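Local coordinates for Non-structural protein (Porcine reproductive and respiratory syndrome virus, PDB 3IFU) that is the zinc-binding leader protease nsp1alpha, a papain-like cysteine protease that probably also suppresses host interferon-beta production, at residues R32-L37 with G48-P53; P12-F17 with C25-S30. One frame throughout, in Å; residues are numbered along the deposited sequence.

Contact 1. Residues R32-L37 with G48-P53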
loop_
_atom_site.group_PDB
_atom_site.type_symbol
_atom_site.label_atom_id
_atom_site.label_comp_id
_atom_site.label_asym_id
_atom_site.label_seq_id
_atom_site.Cartn_x
_atom_site.Cartn_y
_atom_site.Cartn_z
ATOM N N ARG A 32 -8.116 -10.996 11.331
ATOM C CA ARG A 32 -9.279 -11.706 11.850
ATOM C C ARG A 32 -9.225 -13.210 11.630
ATOM O O ARG A 32 -9.057 -13.680 10.506
ATOM C CB ARG A 32 -10.553 -11.156 11.214
ATOM C CG ARG A 32 -11.353 -10.278 12.142
ATOM C CD ARG A 32 -12.234 -11.105 13.049
ATOM N NE ARG A 32 -13.645 -10.888 12.737
ATOM C CZ ARG A 32 -14.278 -9.729 12.898
ATOM N NH1 ARG A 32 -13.633 -8.672 13.369
ATOM N NH2 ARG A 32 -15.557 -9.626 12.585
ATOM N N SER A 33 -9.379 -13.960 12.714
ATOM C CA SER A 33 -9.369 -15.414 12.642
ATOM C C SER A 33 -10.709 -15.940 12.145
ATOM O O SER A 33 -11.668 -15.188 11.983
ATOM C CB SER A 33 -9.068 -16.022 14.016
ATOM O OG SER A 33 -7.696 -15.895 14.350
ATOM N N LEU A 34 -10.762 -17.242 11.895
ATOM C CA LEU A 34 -11.986 -17.876 11.437
ATOM C C LEU A 34 -12.972 -17.918 12.585
ATOM O O LEU A 34 -12.592 -18.147 13.731
ATOM C CB LEU A 34 -11.700 -19.298 10.968
ATOM C CG LEU A 34 -11.078 -19.439 9.582
ATOM C CD1 LEU A 34 -10.475 -20.830 9.414
ATOM C CD2 LEU A 34 -12.147 -19.161 8.537
ATOM N N LEU A 35 -14.239 -17.692 12.272
ATOM C CA LEU A 35 -15.283 -17.725 13.281
ATOM C C LEU A 35 -15.540 -19.191 13.665
ATOM O O LEU A 35 -15.507 -20.077 12.807
ATOM C CB LEU A 35 -16.546 -17.072 12.722
ATOM C CG LEU A 35 -17.270 -16.112 13.667
ATOM C CD1 LEU A 35 -16.284 -15.135 14.292
ATOM C CD2 LEU A 35 -18.339 -15.368 12.885
ATOM N N PRO A 36 -15.787 -19.460 14.963
ATOM C CA PRO A 36 -16.053 -20.776 15.562
ATOM C C PRO A 36 -17.035 -21.739 14.882
ATOM O O PRO A 36 -17.281 -22.824 15.407
ATOM C CB PRO A 36 -16.505 -20.417 16.975
ATOM C CG PRO A 36 -15.660 -19.248 17.282
ATOM C CD PRO A 36 -15.772 -18.424 16.012
ATOM N N LEU A 37 -17.592 -21.365 13.730
ATOM C CA LEU A 37 -18.548 -22.228 13.024
ATOM C C LEU A 37 -19.881 -22.276 13.769
ATOM O O LEU A 37 -20.927 -22.549 13.179
ATOM C CB LEU A 37 -17.990 -23.651 12.868
ATOM C CG LEU A 37 -18.960 -24.761 12.437
ATOM C CD1 LEU A 37 -19.520 -24.474 11.046
ATOM C CD2 LEU A 37 -18.231 -26.100 12.455
ATOM N N GLY A 48 -19.390 -14.784 6.116
ATOM C CA GLY A 48 -19.928 -15.407 7.312
ATOM C C GLY A 48 -18.900 -16.233 8.059
ATOM O O GLY A 48 -19.115 -16.608 9.209
ATOM N N LEU A 49 -17.781 -16.522 7.406
ATOM C CA LEU A 49 -16.721 -17.299 8.038
ATOM C C LEU A 49 -15.925 -16.412 9.007
ATOM O O LEU A 49 -15.087 -16.899 9.765
ATOM C CB LEU A 49 -15.783 -17.881 6.973
ATOM C CG LEU A 49 -16.442 -18.543 5.753
ATOM C CD1 LEU A 49 -15.370 -19.027 4.789
ATOM C CD2 LEU A 49 -17.318 -19.697 6.200
ATOM N N PHE A 50 -16.195 -15.109 8.983
ATOM C CA PHE A 50 -15.492 -14.181 9.860
ATOM C C PHE A 50 -16.414 -13.149 10.505
ATOM O O PHE A 50 -16.184 -12.719 11.638
ATOM C CB PHE A 50 -14.410 -13.416 9.091
ATOM C CG PHE A 50 -13.410 -14.288 8.386
ATOM C CD1 PHE A 50 -13.700 -14.839 7.143
ATOM C CD2 PHE A 50 -12.152 -14.508 8.936
ATOM C CE1 PHE A 50 -12.744 -15.593 6.451
ATOM C CE2 PHE A 50 -11.192 -15.259 8.255
ATOM C CZ PHE A 50 -11.487 -15.802 7.011
ATOM N N TYR A 51 -17.449 -12.755 9.772
ATOM C CA TYR A 51 -18.388 -11.739 10.226
ATOM C C TYR A 51 -19.788 -12.249 10.553
ATOM O O TYR A 51 -20.452 -12.861 9.722
ATOM C CB TYR A 51 -18.481 -10.658 9.156
ATOM C CG TYR A 51 -19.535 -9.611 9.397
ATOM C CD1 TYR A 51 -19.409 -8.695 10.436
ATOM C CD2 TYR A 51 -20.636 -9.506 8.555
ATOM C CE1 TYR A 51 -20.350 -7.691 10.625
ATOM C CE2 TYR A 51 -21.585 -8.509 8.737
ATOM C CZ TYR A 51 -21.434 -7.603 9.772
ATOM O OH TYR A 51 -22.355 -6.594 9.938
ATOM N N ARG A 52 -20.233 -11.960 11.771
ATOM C CA ARG A 52 -21.552 -12.355 12.248
ATOM C C ARG A 52 -22.275 -11.070 12.634
ATOM O O ARG A 52 -22.046 -10.527 13.716
ATOM C CB ARG A 52 -21.406 -13.251 13.482
ATOM C CG ARG A 52 -22.677 -13.955 13.938
ATOM C CD ARG A 52 -22.412 -14.747 15.221
ATOM N NE ARG A 52 -23.462 -15.719 15.524
ATOM C CZ ARG A 52 -24.759 -15.430 15.597
ATOM N NH1 ARG A 52 -25.185 -14.189 15.390
ATOM N NH2 ARG A 52 -25.634 -16.386 15.880
ATOM N N PRO A 53 -23.160 -10.564 11.761
ATOM C CA PRO A 53 -23.890 -9.328 12.058
ATOM C C PRO A 53 -24.700 -9.384 13.352
ATOM O O PRO A 53 -24.773 -10.419 14.014
ATOM C CB PRO A 53 -24.765 -9.140 10.824
ATOM C CG PRO A 53 -25.050 -10.542 10.417
ATOM C CD PRO A 53 -23.700 -11.205 10.551
#
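Leu35 and Phe50 bring two irregular backbone segments together, their CA atoms 4.9 Å apart, and one main-chain hydrogen bond joins the segments: Leu35 N gives its hydrogen to Leu49 O at 2.8 Å and 169°. Beside this bond stands Arg32, which reaches the same backbone at the next carbonyl. Its chain is bent at chi2 (-83°) and again at chi3, and this carries the guanidinium to Phe50 O edge-on. NH2 makes a hydrogen bond of 3.3 Å to Phe50 O with an angle of 152° at the hydrogen, while NE adds a weak one to the same oxygen. The oxygen lies in the guanidinium plane, yet NH2 stands above the carbonyl plane and off its lone-pair directions. The stronger partner of NH2 is Ala14 O, so a single arginine ties three parts of the chain together, a task that suits its flat array of N-H groups. Arg32 O lies at the edge of the Phe50 ring, and Ser33 O comes obliquely to within 3.2 Å of Phe50 CD2. Leu34, although its CB points away, turns CD2 back to the ring as an off-centre CH-pi contact, 4.2 Å from the centroid, and the same methyl meets Leu49 CB. Leu35 points toward the second segment, its CD2 packing on Arg52 CB at 3.8 Å, where the two side chains cross at about a right angle. Flexible, apolar leucine ends suit both positions, covering the Phe50 ring from Leu34 and the aliphatic part of Arg52 from Leu35. The contact combines carbonyls held by N-H groups with apolar packing round Phe50, and Arg32, its side chain close to Cys8 and Cys25, links this loop packing to the first zinc site; its positive charge probably also eases the negative charge of the thiolates.

Contact 2. Residues P12-F17 with C25-S30. With ZN (zinc ion), chain C.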
loop_
_atom_site.group_PDB
_atom_site.type_symbol
_atom_site.label_atom_id
_atom_site.label_comp_id
_atom_site.label_asym_id
_atom_site.label_seq_id
_atom_site.Cartn_x
_atom_site.Cartn_y
_atom_site.Cartn_z
ATOM N N PRO A 12 -17.690 -10.454 17.394
ATOM C CA PRO A 12 -17.784 -10.931 16.010
ATOM C C PRO A 12 -18.683 -10.138 15.068
ATOM O O PRO A 12 -18.729 -10.435 13.872
ATOM C CB PRO A 12 -18.249 -12.375 16.179
ATOM C CG PRO A 12 -19.131 -12.281 17.367
ATOM C CD PRO A 12 -18.318 -11.420 18.313
ATOM N N ASN A 13 -19.393 -9.137 15.586
ATOM C CA ASN A 13 -20.262 -8.342 14.724
ATOM C C ASN A 13 -19.532 -7.107 14.185
ATOM O O ASN A 13 -20.132 -6.251 13.527
ATOM C CB ASN A 13 -21.538 -7.933 15.465
ATOM C CG ASN A 13 -21.318 -6.788 16.423
ATOM O OD1 ASN A 13 -20.473 -6.857 17.314
ATOM N ND2 ASN A 13 -22.087 -5.723 16.248
ATOM N N ALA A 14 -18.234 -7.025 14.470
ATOM C CA ALA A 14 -17.403 -5.928 13.992
ATOM C C ALA A 14 -17.074 -6.235 12.529
ATOM O O ALA A 14 -16.490 -7.279 12.230
ATOM C CB ALA A 14 -16.128 -5.849 14.809
ATOM N N ARG A 15 -17.443 -5.332 11.624
ATOM C CA ARG A 15 -17.195 -5.543 10.196
ATOM C C ARG A 15 -15.755 -5.879 9.796
ATOM O O ARG A 15 -14.782 -5.561 10.491
ATOM C CB ARG A 15 -17.692 -4.345 9.388
ATOM C CG ARG A 15 -19.197 -4.166 9.479
ATOM C CD ARG A 15 -19.686 -3.069 8.568
ATOM N NE ARG A 15 -21.089 -2.750 8.809
ATOM C CZ ARG A 15 -21.530 -2.095 9.877
ATOM N NH1 ARG A 15 -22.823 -1.845 10.017
ATOM N NH2 ARG A 15 -20.674 -1.688 10.803
ATOM N N VAL A 16 -15.645 -6.515 8.637
ATOM C CA VAL A 16 -14.374 -6.965 8.109
ATOM C C VAL A 16 -14.050 -6.422 6.715
ATOM O O VAL A 16 -14.946 -6.055 5.955
ATOM C CB VAL A 16 -14.375 -8.518 8.073
ATOM C CG1 VAL A 16 -13.320 -9.026 7.120
ATOM C CG2 VAL A 16 -14.141 -9.068 9.478
ATOM N N PHE A 17 -12.761 -6.366 6.395
ATOM C CA PHE A 17 -12.306 -5.926 5.077
ATOM C C PHE A 17 -11.166 -6.843 4.659
ATOM O O PHE A 17 -10.591 -7.533 5.493
ATOM C CB PHE A 17 -11.869 -4.447 5.098
ATOM C CG PHE A 17 -10.623 -4.162 5.908
ATOM C CD1 PHE A 17 -9.353 -4.306 5.344
ATOM C CD2 PHE A 17 -10.724 -3.682 7.221
ATOM C CE1 PHE A 17 -8.199 -3.969 6.077
ATOM C CE2 PHE A 17 -9.583 -3.346 7.957
ATOM C CZ PHE A 17 -8.318 -3.487 7.383
ATOM N N CYS A 25 -10.032 -6.725 10.696
ATOM C CA CYS A 25 -11.172 -6.162 11.392
ATOM C C CYS A 25 -11.244 -4.665 11.128
ATOM O O CYS A 25 -10.235 -3.965 11.177
ATOM C CB CYS A 25 -11.045 -6.401 12.889
ATOM S SG CYS A 25 -12.235 -5.465 13.867
ATOM N N THR A 26 -12.447 -4.181 10.845
ATOM C CA THR A 26 -12.675 -2.772 10.576
ATOM C C THR A 26 -12.446 -1.903 11.814
ATOM O O THR A 26 -12.077 -0.736 11.709
ATOM C CB THR A 26 -14.113 -2.570 10.053
ATOM O OG1 THR A 26 -14.177 -2.967 8.678
ATOM C CG2 THR A 26 -14.537 -1.131 10.170
ATOM N N ARG A 27 -12.651 -2.486 12.989
ATOM C CA ARG A 27 -12.495 -1.770 14.255
ATOM C C ARG A 27 -11.079 -1.562 14.791
ATOM O O ARG A 27 -10.704 -0.435 15.113
ATOM C CB ARG A 27 -13.322 -2.455 15.350
ATOM C CG ARG A 27 -14.765 -2.019 15.420
ATOM C CD ARG A 27 -15.138 -1.691 16.863
ATOM N NE ARG A 27 -15.677 -2.821 17.619
ATOM C CZ ARG A 27 -16.860 -3.391 17.382
ATOM N NH1 ARG A 27 -17.637 -2.946 16.401
ATOM N NH2 ARG A 27 -17.276 -4.398 18.140
ATOM N N CYS A 28 -10.307 -2.643 14.905
ATOM C CA CYS A 28 -8.950 -2.574 15.452
ATOM C C CYS A 28 -7.824 -2.771 14.443
ATOM O O CYS A 28 -6.651 -2.717 14.814
ATOM C CB CYS A 28 -8.785 -3.604 16.571
ATOM S SG CYS A 28 -8.827 -5.317 16.001
ATOM N N LEU A 29 -8.176 -3.022 13.184
ATOM C CA LEU A 29 -7.187 -3.206 12.124
ATOM C C LEU A 29 -6.259 -4.404 12.342
ATOM O O LEU A 29 -5.170 -4.470 11.770
ATOM C CB LEU A 29 -6.359 -1.929 11.970
ATOM C CG LEU A 29 -7.204 -0.660 11.836
ATOM C CD1 LEU A 29 -6.349 0.593 11.999
ATOM C CD2 LEU A 29 -7.902 -0.683 10.489
ATOM N N SER A 30 -6.688 -5.352 13.171
ATOM C CA SER A 30 -5.891 -6.542 13.434
ATOM C C SER A 30 -6.452 -7.693 12.620
ATOM O O SER A 30 -7.650 -7.723 12.334
ATOM C CB SER A 30 -5.931 -6.893 14.918
ATOM O OG SER A 30 -5.445 -5.818 15.704
HETATM ZN ZN ZN C . -11.155 -6.063 15.973
#
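Arg15 and Thr26 share the one hydrogen bond of the backbone between these segments, Thr26 N to Arg15 O at 2.7 Å and 164°. Next to it Val16 and Cys25 form an antiparallel non-hydrogen-bonded pair, with both side chains on the same face of the two-stranded sheet.

Metal coordination dominates the second segment. Cys25 SG and Cys28 SG each bind the zinc ion at 2.4 Å, and Cys8 and Cys10 complete its four sulfur ligands. With SG anti to the backbone N (chi1 169°), Cys25 turns its sulfur to the metal. That sulfur also accepts a hydrogen bond from Cys28 N at 3.6 Å, joined by a weak one from Arg27 N; such N-H...S bonds probably spread part of the thiolate charge into the backbone. Cysteine suits these places because its soft sulfur binds zinc tightly.

Packing centres on Ala14 and Phe17. Ala14 CB sits 3.5 Å above the plane of the Arg27 guanidinium, over its centre, and the same methyl lies 4.0 Å from Cys25 SG; a residue this small lets the flat group close down on it. Phe17, with chi1 at 67°, places its ring beside the CxxC turn: CE2 is 3.3 Å from Cys25 O and also touches Leu29 CD2, while Thr26 OG1 lies at the ring edge. Thr26 in turn packs on Met98 and Ala102 of helix 94-108, and Leu29 meets Pro163 of the second subunit.

A short hairpin running into a CxxC turn whose amides bond back to the first cysteine resembles a zinc knuckle, and here it supplies half of the four-cysteine site of the nsp1alpha N-terminal zinc finger.

Overall arrangement
Contact 1 and contact 2 both belong to the N-terminal zinc finger and touch directly, their centres about 10 Å apart. Contact 2 is the more buried: it holds the only sheet pairing of the two, half the zinc ligands, and surfaces that meet helix 94-108 and the second subunit. Contact 1, farther from the centre of the chain and partly exposed, joins loop to loop by carbonyl hydrogen bonds and leucine packing, without metal ligands. Besides Arg32, a probable hydrogen bond from Arg52 N to Pro12 O unites them. Residues 12-17 thus pack against both the CxxC turn of 25-30 and the loops of contact 1, while Arg32 also reaches the zinc ligand Cys25 directly.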